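Side-chain contact in chitin deacetylase 1 (Bombyx mori, PDB 5ZNT), which removes N-acetyl groups from the N-acetylglucosamine residues of chitin, using zinc as cofactor, to give chitosan and acetate: residues Arg128-Ile131 with Glu132-Asn136. Residues are numbered along the deposited sequence; the frame is centred on the assembly and turned at random.
Sequences RVII and EKFSN. With NAG (2-acetamido-2-deoxy-beta-D-glucopyranose), chain D.
Arg128 and Glu132 run side by side, one helical turn apart, yet form no salt bridge. Glu132 OE2 is 4.4 Å from Arg128 NE, set off the guanidinium plane, and no guanidinium hydrogen is aimed at it. The carboxylate instead rests against the arginine's aliphatic part, with OE2 3.3 Å from Arg128 CG. The two planar groups are 23° apart. The arginine chain bends at chi3 (59°), which turns its guanidinium away from the glutamate. Arg128 NH1 bonds to Gln164 O, and the guanidinium makes a cation-pi contact with Phe166. Toward the guanidinium, Glu132 probably offers a long-range attraction of charges. With Glu132 cut back to an alanine, Arg128 would probably lack this nearby negative charge, and its CG the carboxylate lying against it.

On another side of the helix, Phe134 CD2 meets Ile130 CG2 at 3.9 Å. The same ring carbon approaches Ile130 O at 3.3 Å, at the ring edge. Lys133 CG covers the centre of one ring face, and its NZ forms a salt bridge with Asp376 and a hydrogen bond to Thr374 O.

The last regular helical bond of the segment, Ser135 N to Ile131 O, is 2.8 Å. A Schellman motif then ends the helix, with Asn136 at a positive phi of 51° and its N bonded to Lys133 O at 3.1 Å. Asn136 ND2 is joined to C1 of a NAG by a 1.4 Å covalent bond, the N-glycan link.

This is the C-terminal end of helix 117-134 in the CE4 catalytic domain. Ile131 packs on Ile98 and Val100 of strand 97-100 of the parallel sheet; this strand runs into the zinc ligand His101. Ile130, Phe134 and Ser135 face helix 85-93, where Ser135 OG bonds to Tyr85 O.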
loop_
_atom_site.group_PDB
_atom_site.type_symbol
_atom_site.label_atom_id
_atom_site.label_comp_id
_atom_site.label_asym_id
_atom_site.label_seq_id
_atom_site.Cartn_x
_atom_site.Cartn_y
_atom_site.Cartn_z
ATOM N N ARG A 128 -7.497 0.409 12.338
ATOM C CA ARG A 128 -6.452 -0.441 12.919
ATOM C C ARG A 128 -6.982 -1.251 14.104
ATOM O O ARG A 128 -6.646 -2.434 14.265
ATOM C CB ARG A 128 -5.243 0.403 13.345
ATOM C CG ARG A 128 -4.097 -0.438 13.996
ATOM C CD ARG A 128 -2.847 0.435 14.301
ATOM N NE ARG A 128 -3.187 1.530 15.198
ATOM C CZ ARG A 128 -2.388 2.561 15.447
ATOM N NH1 ARG A 128 -1.200 2.630 14.865
ATOM N NH2 ARG A 128 -2.777 3.521 16.275
ATOM N N VAL A 129 -7.805 -0.634 14.951
ATOM C CA VAL A 129 -8.381 -1.369 16.085
ATOM C C VAL A 129 -9.257 -2.523 15.594
ATOM O O VAL A 129 -9.185 -3.646 16.113
ATOM C CB VAL A 129 -9.179 -0.404 16.983
ATOM C CG1 VAL A 129 -10.178 -1.166 17.885
ATOM C CG2 VAL A 129 -8.233 0.475 17.815
ATOM N N ILE A 130 -10.103 -2.262 14.596
ATOM C CA ILE A 130 -10.970 -3.310 14.055
ATOM C C ILE A 130 -10.146 -4.486 13.559
ATOM O O ILE A 130 -10.421 -5.654 13.885
ATOM C CB ILE A 130 -11.861 -2.739 12.935
ATOM C CG1 ILE A 130 -12.750 -1.619 13.486
ATOM C CG2 ILE A 130 -12.719 -3.856 12.301
ATOM C CD1 ILE A 130 -13.627 -0.949 12.406
ATOM N N ILE A 131 -9.118 -4.201 12.755
ATOM C CA ILE A 131 -8.294 -5.273 12.193
ATOM C C ILE A 131 -7.609 -6.060 13.296
ATOM O O ILE A 131 -7.640 -7.300 13.303
ATOM C CB ILE A 131 -7.247 -4.707 11.226
ATOM C CG1 ILE A 131 -7.932 -4.106 9.983
ATOM C CG2 ILE A 131 -6.264 -5.809 10.821
ATOM C CD1 ILE A 131 -6.952 -3.287 9.120
ATOM N N GLU A 132 -6.932 -5.351 14.210
ATOM C CA GLU A 132 -6.169 -6.020 15.263
ATOM C C GLU A 132 -7.072 -6.915 16.096
ATOM O O GLU A 132 -6.694 -8.052 16.437
ATOM C CB GLU A 132 -5.456 -4.987 16.141
ATOM C CG GLU A 132 -4.284 -4.281 15.409
ATOM C CD GLU A 132 -3.567 -3.220 16.269
ATOM O OE1 GLU A 132 -4.059 -2.874 17.351
ATOM O OE2 GLU A 132 -2.505 -2.717 15.857
ATOM N N LYS A 133 -8.294 -6.447 16.386
ATOM C CA LYS A 133 -9.229 -7.285 17.129
ATOM C C LYS A 133 -9.759 -8.439 16.284
ATOM O O LYS A 133 -9.564 -9.610 16.632
ATOM C CB LYS A 133 -10.401 -6.469 17.673
ATOM C CG LYS A 133 -11.430 -7.364 18.390
ATOM C CD LYS A 133 -12.461 -6.539 19.172
ATOM C CE LYS A 133 -13.560 -7.485 19.749
ATOM N NZ LYS A 133 -14.557 -6.682 20.543
ATOM N N PHE A 134 -10.471 -8.142 15.192
ATOM C CA PHE A 134 -11.212 -9.207 14.520
ATOM C C PHE A 134 -10.361 -10.089 13.630
ATOM O O PHE A 134 -10.822 -11.178 13.267
ATOM C CB PHE A 134 -12.395 -8.619 13.760
ATOM C CG PHE A 134 -13.398 -8.047 14.696
ATOM C CD1 PHE A 134 -14.224 -8.901 15.437
ATOM C CD2 PHE A 134 -13.424 -6.679 14.948
ATOM C CE1 PHE A 134 -15.132 -8.397 16.360
ATOM C CE2 PHE A 134 -14.327 -6.153 15.881
ATOM C CZ PHE A 134 -15.187 -7.017 16.584
ATOM N N SER A 135 -9.138 -9.680 13.298
ATOM C CA SER A 135 -8.180 -10.575 12.652
ATOM C C SER A 135 -7.130 -11.086 13.636
ATOM O O SER A 135 -6.200 -11.787 13.220
ATOM C CB SER A 135 -7.485 -9.863 11.480
ATOM O OG SER A 135 -8.432 -9.605 10.447
ATOM N N ASN A 136 -7.229 -10.706 14.909
ATOM C CA ASN A 136 -6.326 -11.179 15.962
ATOM C C ASN A 136 -4.860 -10.997 15.558
ATOM O O ASN A 136 -4.054 -11.926 15.532
ATOM C CB ASN A 136 -6.628 -12.636 16.318
ATOM C CG ASN A 136 -5.904 -13.079 17.587
ATOM O OD1 ASN A 136 -5.484 -12.250 18.395
ATOM N ND2 ASN A 136 -5.757 -14.379 17.763
HETATM C C1 NAG D . -5.088 -14.911 18.930
HETATM C C2 NAG D . -6.128 -15.631 19.820
HETATM C C3 NAG D . -5.450 -16.523 20.871
HETATM C C4 NAG D . -4.393 -17.416 20.242
HETATM C C5 NAG D . -3.407 -16.538 19.490
HETATM C C6 NAG D . -2.314 -17.321 18.803
HETATM C C7 NAG D . -8.319 -14.653 20.373
HETATM C C8 NAG D . -9.034 -13.561 21.120
HETATM N N2 NAG D . -6.986 -14.653 20.474
HETATM O O3 NAG D . -6.433 -17.324 21.516
HETATM O O4 NAG D . -3.715 -18.167 21.245
HETATM O O5 NAG D . -4.120 -15.836 18.465
HETATM O O6 NAG D . -2.841 -18.446 18.112
HETATM O O7 NAG D . -8.922 -15.491 19.706
#